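Local coordinates for cobalamin biosynthesis protein CobN (Mycobacterium tuberculosis, PDB 7C6O), which serves as the large, catalytic subunit of cobaltochelatase, the enzyme that inserts cobalt into the corrin ring precursor during cobalamin biosynthesis, at residues V208-R213 and E344-V349; P189-L194 and G351-H356; P174-L179 and L238-G243. All blocks are in the same frame, centred on the assembly; numbering follows the deposited sequence.

In the fold
All three contacts are built around one mixed sheet of a flavodoxin-like alpha/beta unit, on its two faces. Contacts 1 and 2 share helix 343-361, their centres about 10 Å apart; helix 206-217 of contact 1 also meets strand 190-196 of contact 2, Leu211 CD2 lying 3.9 Å from Val193 CG1. Contact 3 involves the opposite face, about 16 Å from contact 2 and 20 Å from contact 1, centre to centre. Leu194 CD2 reaches Leu241 CD2 at 3.7 Å, so strand 190-196 serves contact 2 with one side and the helix of contact 3 with the other. Leu179 CD2, 3.9 Å from Val208 CG1, ties contact 3 to contact 1. The sodium ion, held by Asp125 and Ser127, takes no part in these contacts.

Contact 1: V208-R213 and E344-V349; sequences VEALCR and ERCARV
Cys346 and Val349 turn toward Ala210 and Leu211 in a flavodoxin-like alpha/beta unit (parallel strand order 2-1-3-4-5), while the flat guanidinium of their neighbour Arg345 packs within its own helix: Arg348 CB sits 3.9 Å above one face, shifted toward the rim, and CD of Glu344 lies in plane at the edge. Arg345 grips this carboxylate side-on, NE to Glu344 OE1 at 2.8 Å and 16° out of the guanidinium plane, NH2 to Glu344 OE2 at 2.9 Å and within 1° of it, the latter almost straight at 177° and using the syn lone pair of OE2. Asp578 and the carbonyl of Met571 receive Arg345 NH1, which further fixes the rotation of the group.

The contact joins two helices on the same face of the sheet. Helix 206-217 is the connection of a beta-alpha-beta crossover between strands 190-196 and 221-227, whereas helix 343-361 follows edge strand 337-341. Their local axes approach to 8.8 Å, close enough for Ala210 and Cys346 to touch directly, with Leu211 and Val349 filling in beside them. The sulfur of Cys346 slips against the first helix, 4.0 Å from Ala210 CB. Beneath the pair, Phe326 of strand 321-331 touches both Leu211 and Cys346.

The first bond of the Leu211 side chain does not aim at the other helix, but with CG anti to the backbone N (chi1 -175°) its end comes nearer, roughly at right angles to Val349. Its CD1 methyl spans two residues, 4.1 Å from Val349 CG1 and 3.7 Å from Cys346 O.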
loop_
_atom_site.group_PDB
_atom_site.type_symbol
_atom_site.label_atom_id
_atom_site.label_comp_id
_atom_site.label_asym_id
_atom_site.label_seq_id
_atom_site.Cartn_x
_atom_site.Cartn_y
_atom_site.Cartn_z
ATOM N N VAL A 208 -7.412 -25.341 -15.170
ATOM C CA VAL A 208 -8.811 -24.955 -15.009
ATOM C C VAL A 208 -9.620 -26.110 -14.437
ATOM O O VAL A 208 -10.479 -25.916 -13.568
ATOM C CB VAL A 208 -9.383 -24.469 -16.355
ATOM C CG1 VAL A 208 -10.871 -24.170 -16.233
ATOM C CG2 VAL A 208 -8.625 -23.243 -16.842
ATOM N N GLU A 209 -9.364 -27.331 -14.918
ATOM C CA GLU A 209 -10.060 -28.503 -14.395
ATOM C C GLU A 209 -9.826 -28.660 -12.898
ATOM O O GLU A 209 -10.756 -28.976 -12.143
ATOM C CB GLU A 209 -9.599 -29.758 -15.140
ATOM C CG GLU A 209 -10.144 -31.056 -14.566
ATOM C CD GLU A 209 -11.640 -31.190 -14.756
ATOM O OE1 GLU A 209 -12.173 -30.573 -15.704
ATOM O OE2 GLU A 209 -12.284 -31.905 -13.956
ATOM N N ALA A 210 -8.589 -28.437 -12.450
ATOM C CA ALA A 210 -8.281 -28.589 -11.033
ATOM C C ALA A 210 -9.053 -27.585 -10.190
ATOM O O ALA A 210 -9.565 -27.929 -9.118
ATOM C CB ALA A 210 -6.779 -28.441 -10.805
ATOM N N LEU A 211 -9.146 -26.337 -10.655
ATOM C CA LEU A 211 -9.914 -25.340 -9.917
ATOM C C LEU A 211 -11.397 -25.685 -9.917
ATOM O O LEU A 211 -12.084 -25.492 -8.906
ATOM C CB LEU A 211 -9.683 -23.948 -10.505
ATOM C CG LEU A 211 -10.337 -22.801 -9.728
ATOM C CD1 LEU A 211 -9.963 -22.877 -8.251
ATOM C CD2 LEU A 211 -9.947 -21.451 -10.312
ATOM N N CYS A 212 -11.906 -26.208 -11.037
ATOM C CA CYS A 212 -13.301 -26.639 -11.084
ATOM C C CYS A 212 -13.571 -27.751 -10.077
ATOM O O CYS A 212 -14.603 -27.744 -9.397
ATOM C CB CYS A 212 -13.669 -27.097 -12.496
ATOM S SG CYS A 212 -13.830 -25.766 -13.707
ATOM N N ARG A 213 -12.656 -28.719 -9.968
ATOM C CA ARG A 213 -12.837 -29.792 -8.994
ATOM C C ARG A 213 -12.793 -29.259 -7.565
ATOM O O ARG A 213 -13.537 -29.731 -6.698
ATOM C CB ARG A 213 -11.778 -30.874 -9.202
ATOM C CG ARG A 213 -11.944 -31.642 -10.504
ATOM C CD ARG A 213 -10.923 -32.753 -10.639
ATOM N NE ARG A 213 -11.051 -33.439 -11.921
ATOM C CZ ARG A 213 -10.298 -34.467 -12.299
ATOM N NH1 ARG A 213 -9.356 -34.936 -11.491
ATOM N NH2 ARG A 213 -10.488 -35.027 -13.487
ATOM N N GLU A 344 -4.027 -27.871 -3.243
ATOM C CA GLU A 344 -4.296 -27.210 -1.970
ATOM C C GLU A 344 -4.603 -25.730 -2.174
ATOM O O GLU A 344 -5.546 -25.199 -1.576
ATOM C CB GLU A 344 -3.112 -27.402 -1.020
ATOM C CG GLU A 344 -3.363 -26.920 0.403
ATOM C CD GLU A 344 -3.146 -25.426 0.563
ATOM O OE1 GLU A 344 -2.316 -24.859 -0.182
ATOM O OE2 GLU A 344 -3.812 -24.818 1.428
ATOM N N ARG A 345 -3.824 -25.048 -3.020
ATOM C CA ARG A 345 -4.118 -23.650 -3.316
ATOM C C ARG A 345 -5.402 -23.504 -4.124
ATOM O O ARG A 345 -6.094 -22.486 -4.003
ATOM C CB ARG A 345 -2.945 -23.006 -4.052
ATOM C CG ARG A 345 -1.687 -22.806 -3.206
ATOM C CD ARG A 345 -1.862 -21.699 -2.162
ATOM N NE ARG A 345 -2.482 -22.182 -0.929
ATOM C CZ ARG A 345 -2.840 -21.400 0.085
ATOM N NH1 ARG A 345 -2.648 -20.089 0.017
ATOM N NH2 ARG A 345 -3.397 -21.928 1.168
ATOM N N CYS A 346 -5.732 -24.499 -4.953
ATOM C CA CYS A 346 -7.030 -24.501 -5.618
ATOM C C CYS A 346 -8.160 -24.473 -4.599
ATOM O O CYS A 346 -9.173 -23.792 -4.800
ATOM C CB CYS A 346 -7.165 -25.728 -6.522
ATOM S SG CYS A 346 -6.272 -25.619 -8.086
ATOM N N ALA A 347 -7.997 -25.201 -3.493
ATOM C CA ALA A 347 -9.020 -25.219 -2.453
ATOM C C ALA A 347 -9.170 -23.851 -1.798
ATOM O O ALA A 347 -10.287 -23.438 -1.461
ATOM C CB ALA A 347 -8.683 -26.283 -1.408
ATOM N N ARG A 348 -8.061 -23.134 -1.610
ATOM C CA ARG A 348 -8.139 -21.798 -1.024
ATOM C C ARG A 348 -8.856 -20.832 -1.959
ATOM O O ARG A 348 -9.718 -20.060 -1.524
ATOM C CB ARG A 348 -6.739 -21.286 -0.686
ATOM C CG ARG A 348 -6.704 -19.834 -0.225
ATOM C CD ARG A 348 -7.287 -19.655 1.177
ATOM N NE ARG A 348 -6.439 -20.250 2.208
ATOM C CZ ARG A 348 -6.781 -21.296 2.954
ATOM N NH1 ARG A 348 -7.967 -21.870 2.801
ATOM N NH2 ARG A 348 -5.937 -21.767 3.864
ATOM N N VAL A 349 -8.512 -20.856 -3.250
ATOM C CA VAL A 349 -9.191 -19.991 -4.212
ATOM C C VAL A 349 -10.663 -20.368 -4.316
ATOM O O VAL A 349 -11.549 -19.505 -4.281
ATOM C CB VAL A 349 -8.499 -20.058 -5.586
ATOM C CG1 VAL A 349 -9.273 -19.227 -6.601
ATOM C CG2 VAL A 349 -7.062 -19.574 -5.485
#

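Contact 2: P189-L194 and G351-H356; sequences PTIAVL and GLAVRH
Strand 190-196, an inner strand of the seven-stranded mixed sheet, receives helix 343-361 on one face, with Pro189 and Ile191 meeting Ala353 and Val354. The helix leaves edge strand 337-341 and passes back over the sheet, so this contact closes a long excursion of the chain. Strand 246-249 helps to floor the same site: Val248 touches both Ile191 and Ala353.

Ile191 points at the helix and divides its branches between two residues. Its CG2, anti to the backbone N, meets Ala353 CB at 3.8 Å; CG1, set anti to the carbonyl carbon by a chi1 of -53°, passes 4.1 Å from Val354 CG2. Beyond it, the CD1 methyl reaches the backbone, 3.8 Å from Ala353 O. The two methyls of Val354 go to different partners. While its CG2 branch meets the isoleucine, CG1 lies 4.0 Å from CG of the Pro189 ring, and the Val354 side chain crosses both partners at about a right angle.

On the helix, His356 folds back so that ND1 donates to Leu352 O at 2.7 Å, with an N-H...O angle of 162° and the oxygen in the ring plane. The backbone N of His356 bonds to the same oxygen from the opposite face of its carbonyl plane, so two donors grip it. The His356 side chain also touches Pro585, and Arg355 forms a salt bridge to Asp540, linking the helix to later parts of the chain.

Between strand and helix all the side-chain pairs are aliphatic; their hold thus rests on the fit of methyl and methylene surfaces and on excluding water.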
loop_
_atom_site.group_PDB
_atom_site.type_symbol
_atom_site.label_atom_id
_atom_site.label_comp_id
_atom_site.label_asym_id
_atom_site.label_seq_id
_atom_site.Cartn_x
_atom_site.Cartn_y
_atom_site.Cartn_z
ATOM N N PRO A 189 -23.390 -22.198 -4.768
ATOM C CA PRO A 189 -23.357 -21.081 -5.715
ATOM C C PRO A 189 -22.579 -21.432 -6.973
ATOM O O PRO A 189 -21.689 -22.286 -6.969
ATOM C CB PRO A 189 -22.660 -19.969 -4.924
ATOM C CG PRO A 189 -21.799 -20.699 -3.949
ATOM C CD PRO A 189 -22.565 -21.941 -3.575
ATOM N N THR A 190 -22.931 -20.754 -8.060
ATOM C CA THR A 190 -22.273 -20.946 -9.346
ATOM C C THR A 190 -21.045 -20.045 -9.415
ATOM O O THR A 190 -21.163 -18.819 -9.312
ATOM C CB THR A 190 -23.234 -20.642 -10.493
ATOM O OG1 THR A 190 -24.313 -21.583 -10.466
ATOM C CG2 THR A 190 -22.518 -20.739 -11.830
ATOM N N ILE A 191 -19.875 -20.652 -9.589
ATOM C CA ILE A 191 -18.603 -19.939 -9.603
ATOM C C ILE A 191 -18.049 -20.007 -11.020
ATOM O O ILE A 191 -17.639 -21.076 -11.485
ATOM C CB ILE A 191 -17.607 -20.526 -8.593
ATOM C CG1 ILE A 191 -18.236 -20.601 -7.200
ATOM C CG2 ILE A 191 -16.323 -19.707 -8.572
ATOM C CD1 ILE A 191 -18.718 -19.269 -6.663
ATOM N N ALA A 192 -18.035 -18.871 -11.709
ATOM C CA ALA A 192 -17.431 -18.824 -13.031
ATOM C C ALA A 192 -15.911 -18.823 -12.913
ATOM O O ALA A 192 -15.347 -18.241 -11.984
ATOM C CB ALA A 192 -17.903 -17.584 -13.790
ATOM N N VAL A 193 -15.250 -19.499 -13.850
ATOM C CA VAL A 193 -13.792 -19.502 -13.952
ATOM C C VAL A 193 -13.429 -18.997 -15.343
ATOM O O VAL A 193 -13.694 -19.674 -16.346
ATOM C CB VAL A 193 -13.195 -20.892 -13.694
ATOM C CG1 VAL A 193 -11.672 -20.840 -13.781
ATOM C CG2 VAL A 193 -13.635 -21.407 -12.333
ATOM N N LEU A 194 -12.817 -17.816 -15.407
ATOM C CA LEU A 194 -12.498 -17.160 -16.671
ATOM C C LEU A 194 -11.024 -17.371 -16.998
ATOM O O LEU A 194 -10.148 -16.977 -16.219
ATOM C CB LEU A 194 -12.818 -15.666 -16.609
ATOM C CG LEU A 194 -14.233 -15.202 -16.972
ATOM C CD1 LEU A 194 -14.493 -15.371 -18.464
ATOM C CD2 LEU A 194 -15.287 -15.937 -16.153
ATOM N N GLY A 351 -12.473 -22.000 -2.089
ATOM C CA GLY A 351 -13.140 -21.685 -0.836
ATOM C C GLY A 351 -13.455 -20.208 -0.709
ATOM O O GLY A 351 -14.567 -19.829 -0.337
ATOM N N LEU A 352 -12.479 -19.354 -1.029
ATOM C CA LEU A 352 -12.716 -17.914 -0.997
ATOM C C LEU A 352 -13.859 -17.519 -1.923
ATOM O O LEU A 352 -14.712 -16.703 -1.554
ATOM C CB LEU A 352 -11.443 -17.162 -1.376
ATOM C CG LEU A 352 -10.331 -17.122 -0.327
ATOM C CD1 LEU A 352 -9.035 -16.619 -0.948
ATOM C CD2 LEU A 352 -10.744 -16.236 0.837
ATOM N N ALA A 353 -13.893 -18.085 -3.132
ATOM C CA ALA A 353 -14.947 -17.733 -4.078
ATOM C C ALA A 353 -16.317 -18.155 -3.562
ATOM O O ALA A 353 -17.283 -17.388 -3.649
ATOM C CB ALA A 353 -14.666 -18.369 -5.440
ATOM N N VAL A 354 -16.417 -19.370 -3.016
ATOM C CA VAL A 354 -17.703 -19.868 -2.534
ATOM C C VAL A 354 -18.174 -19.068 -1.325
ATOM O O VAL A 354 -19.351 -18.705 -1.228
ATOM C CB VAL A 354 -17.608 -21.374 -2.222
ATOM C CG1 VAL A 354 -18.843 -21.851 -1.463
ATOM C CG2 VAL A 354 -17.441 -22.169 -3.508
ATOM N N ARG A 355 -17.264 -18.776 -0.389
ATOM C CA ARG A 355 -17.643 -18.022 0.804
ATOM C C ARG A 355 -18.146 -16.628 0.445
ATOM O O ARG A 355 -19.096 -16.128 1.058
ATOM C CB ARG A 355 -16.459 -17.922 1.769
ATOM C CG ARG A 355 -15.940 -19.250 2.306
ATOM C CD ARG A 355 -16.620 -19.677 3.592
ATOM N NE ARG A 355 -15.890 -20.767 4.237
ATOM C CZ ARG A 355 -15.199 -20.644 5.368
ATOM N NH1 ARG A 355 -15.152 -19.478 5.997
ATOM N NH2 ARG A 355 -14.564 -21.692 5.875
ATOM N N HIS A 356 -17.517 -15.980 -0.540
ATOM C CA HIS A 356 -17.989 -14.663 -0.959
ATOM C C HIS A 356 -19.334 -14.762 -1.666
ATOM O O HIS A 356 -20.215 -13.921 -1.458
ATOM C CB HIS A 356 -16.955 -13.986 -1.860
ATOM C CG HIS A 356 -15.806 -13.378 -1.115
ATOM N ND1 HIS A 356 -14.710 -14.109 -0.711
ATOM C CD2 HIS A 356 -15.586 -12.108 -0.699
ATOM C CE1 HIS A 356 -13.862 -13.315 -0.082
ATOM N NE2 HIS A 356 -14.370 -12.096 -0.060
#

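Contact 3: P174-L179 and L238-G243; sequences PTWGVL and LERLGG
Trp176 and Val178 lie on edge strand 176-178 of the mixed sheet in the flavodoxin-like unit; within 238-243, Arg240 alone meets them. Its helix, 235-241, belongs to the crossover from strand 221-227 to strand 246-249, and the edge strand runs antiparallel to 221-227, with Gly177 and Tyr226 joined through their backbones.

Along the helix, Leu238 points away from the strand and packs on Ala233, while its carbonyl receives a weak bond from Gly242 N. Glu239 contributes its carbonyl oxygen as the nearer acceptor of the same amide, Gly242 N lying 3.0 Å from Glu239 O.

Arg240 follows, pointing toward the strand and touching both Trp176 and Val178. The aliphatic base does the work at the indole: Arg240 CB is 4.0 Å from Trp176 CH2, and Arg240 CG is 4.1 Å from Trp176 CZ3. The two side chains cross at about a right angle. CG stands anti to the backbone N, and a bend at chi2 (68°) then turns the chain along the strand, bringing Arg240 NH2 to within 4.1 Å of Val178 CG2. It is CB and CG, not the guanidinium, that meet the indole; the two planes stand 78° apart. The indole also rests on Arg236 and Leu237 of the helix, and Arg240 also touches Leu223 of strand 221-227.

Leu241 is buried on the sheet side of the helix, its CD2 3.8 Å from Ala192 CB of strand 190-196. After Gly242 comes Gly243, whose N bonds to Arg240 O at 3.2 Å and whose own carbonyl O comes 3.6 Å from Thr190 CB.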
loop_
_atom_site.group_PDB
_atom_site.type_symbol
_atom_site.label_atom_id
_atom_site.label_comp_id
_atom_site.label_asym_id
_atom_site.label_seq_id
_atom_site.Cartn_x
_atom_site.Cartn_y
_atom_site.Cartn_z
ATOM N N PRO A 174 -15.106 -20.589 -31.423
ATOM C CA PRO A 174 -15.744 -19.339 -31.002
ATOM C C PRO A 174 -14.769 -18.438 -30.261
ATOM O O PRO A 174 -13.737 -18.875 -29.745
ATOM C CB PRO A 174 -16.875 -19.803 -30.075
ATOM C CG PRO A 174 -16.993 -21.284 -30.283
ATOM C CD PRO A 174 -15.641 -21.755 -30.704
ATOM N N THR A 175 -15.110 -17.149 -30.224
ATOM C CA THR A 175 -14.313 -16.199 -29.459
ATOM C C THR A 175 -14.418 -16.449 -27.963
ATOM O O THR A 175 -13.525 -16.045 -27.212
ATOM C CB THR A 175 -14.740 -14.768 -29.788
ATOM O OG1 THR A 175 -16.121 -14.592 -29.455
ATOM C CG2 THR A 175 -14.551 -14.487 -31.271
ATOM N N TRP A 176 -15.485 -17.109 -27.520
ATOM C CA TRP A 176 -15.659 -17.485 -26.126
ATOM C C TRP A 176 -16.492 -18.758 -26.081
ATOM O O TRP A 176 -17.220 -19.073 -27.024
ATOM C CB TRP A 176 -16.334 -16.371 -25.318
ATOM C CG TRP A 176 -17.791 -16.217 -25.633
ATOM C CD1 TRP A 176 -18.342 -15.454 -26.622
ATOM C CD2 TRP A 176 -18.884 -16.847 -24.955
ATOM N NE1 TRP A 176 -19.712 -15.571 -26.601
ATOM C CE2 TRP A 176 -20.069 -16.421 -25.587
ATOM C CE3 TRP A 176 -18.974 -17.731 -23.875
ATOM C CZ2 TRP A 176 -21.329 -16.848 -25.174
ATOM C CZ3 TRP A 176 -20.228 -18.154 -23.467
ATOM C CH2 TRP A 176 -21.388 -17.711 -24.115
ATOM N N GLY A 177 -16.387 -19.486 -24.977
ATOM C CA GLY A 177 -17.171 -20.701 -24.850
ATOM C C GLY A 177 -16.980 -21.336 -23.492
ATOM O O GLY A 177 -16.280 -20.810 -22.621
ATOM N N VAL A 178 -17.616 -22.494 -23.332
ATOM C CA VAL A 178 -17.622 -23.239 -22.080
ATOM C C VAL A 178 -16.671 -24.419 -22.199
ATOM O O VAL A 178 -16.574 -25.053 -23.259
ATOM C CB VAL A 178 -19.045 -23.717 -21.732
ATOM C CG1 VAL A 178 -19.107 -24.221 -20.295
ATOM C CG2 VAL A 178 -20.056 -22.606 -21.962
ATOM N N LEU A 179 -15.956 -24.712 -21.114
ATOM C CA LEU A 179 -15.227 -25.969 -20.994
ATOM C C LEU A 179 -16.218 -27.033 -20.541
ATOM O O LEU A 179 -16.684 -27.010 -19.397
ATOM C CB LEU A 179 -14.067 -25.834 -20.011
ATOM C CG LEU A 179 -13.217 -27.089 -19.806
ATOM C CD1 LEU A 179 -12.513 -27.485 -21.097
ATOM C CD2 LEU A 179 -12.211 -26.885 -18.684
ATOM N N LEU A 238 -21.177 -11.841 -21.529
ATOM C CA LEU A 238 -21.684 -11.136 -20.357
ATOM C C LEU A 238 -23.036 -11.690 -19.927
ATOM O O LEU A 238 -23.324 -11.783 -18.729
ATOM C CB LEU A 238 -21.772 -9.638 -20.647
ATOM C CG LEU A 238 -20.430 -8.944 -20.884
ATOM C CD1 LEU A 238 -20.635 -7.514 -21.351
ATOM C CD2 LEU A 238 -19.585 -8.978 -19.618
ATOM N N GLU A 239 -23.878 -12.069 -20.893
ATOM C CA GLU A 239 -25.148 -12.709 -20.562
ATOM C C GLU A 239 -24.920 -14.010 -19.804
ATOM O O GLU A 239 -25.579 -14.277 -18.793
ATOM C CB GLU A 239 -25.957 -12.975 -21.833
ATOM C CG GLU A 239 -26.384 -11.737 -22.598
ATOM C CD GLU A 239 -27.254 -12.077 -23.793
ATOM O OE1 GLU A 239 -27.880 -13.159 -23.782
ATOM O OE2 GLU A 239 -27.307 -11.271 -24.747
ATOM N N ARG A 240 -23.985 -14.834 -20.285
ATOM C CA ARG A 240 -23.704 -16.105 -19.629
ATOM C C ARG A 240 -23.217 -15.887 -18.202
ATOM O O ARG A 240 -23.581 -16.641 -17.292
ATOM C CB ARG A 240 -22.673 -16.891 -20.438
ATOM C CG ARG A 240 -22.560 -18.356 -20.060
ATOM C CD ARG A 240 -23.818 -19.121 -20.437
ATOM N NE ARG A 240 -23.572 -20.557 -20.538
ATOM C CZ ARG A 240 -23.672 -21.409 -19.522
ATOM N NH1 ARG A 240 -24.016 -20.972 -18.319
ATOM N NH2 ARG A 240 -23.427 -22.699 -19.711
ATOM N N LEU A 241 -22.407 -14.846 -17.986
ATOM C CA LEU A 241 -21.918 -14.509 -16.655
ATOM C C LEU A 241 -23.019 -14.020 -15.724
ATOM O O LEU A 241 -22.798 -13.968 -14.510
ATOM C CB LEU A 241 -20.820 -13.449 -16.755
ATOM C CG LEU A 241 -19.492 -13.960 -17.311
ATOM C CD1 LEU A 241 -18.526 -12.811 -17.556
ATOM C CD2 LEU A 241 -18.889 -14.983 -16.359
ATOM N N GLY A 242 -24.189 -13.659 -16.254
ATOM C CA GLY A 242 -25.305 -13.305 -15.396
ATOM C C GLY A 242 -25.798 -14.451 -14.536
ATOM O O GLY A 242 -26.465 -14.214 -13.523
ATOM N N GLY A 243 -25.488 -15.689 -14.915
ATOM C CA GLY A 243 -25.833 -16.845 -14.117
ATOM C C GLY A 243 -24.847 -17.197 -13.031
ATOM O O GLY A 243 -25.073 -18.154 -12.284
#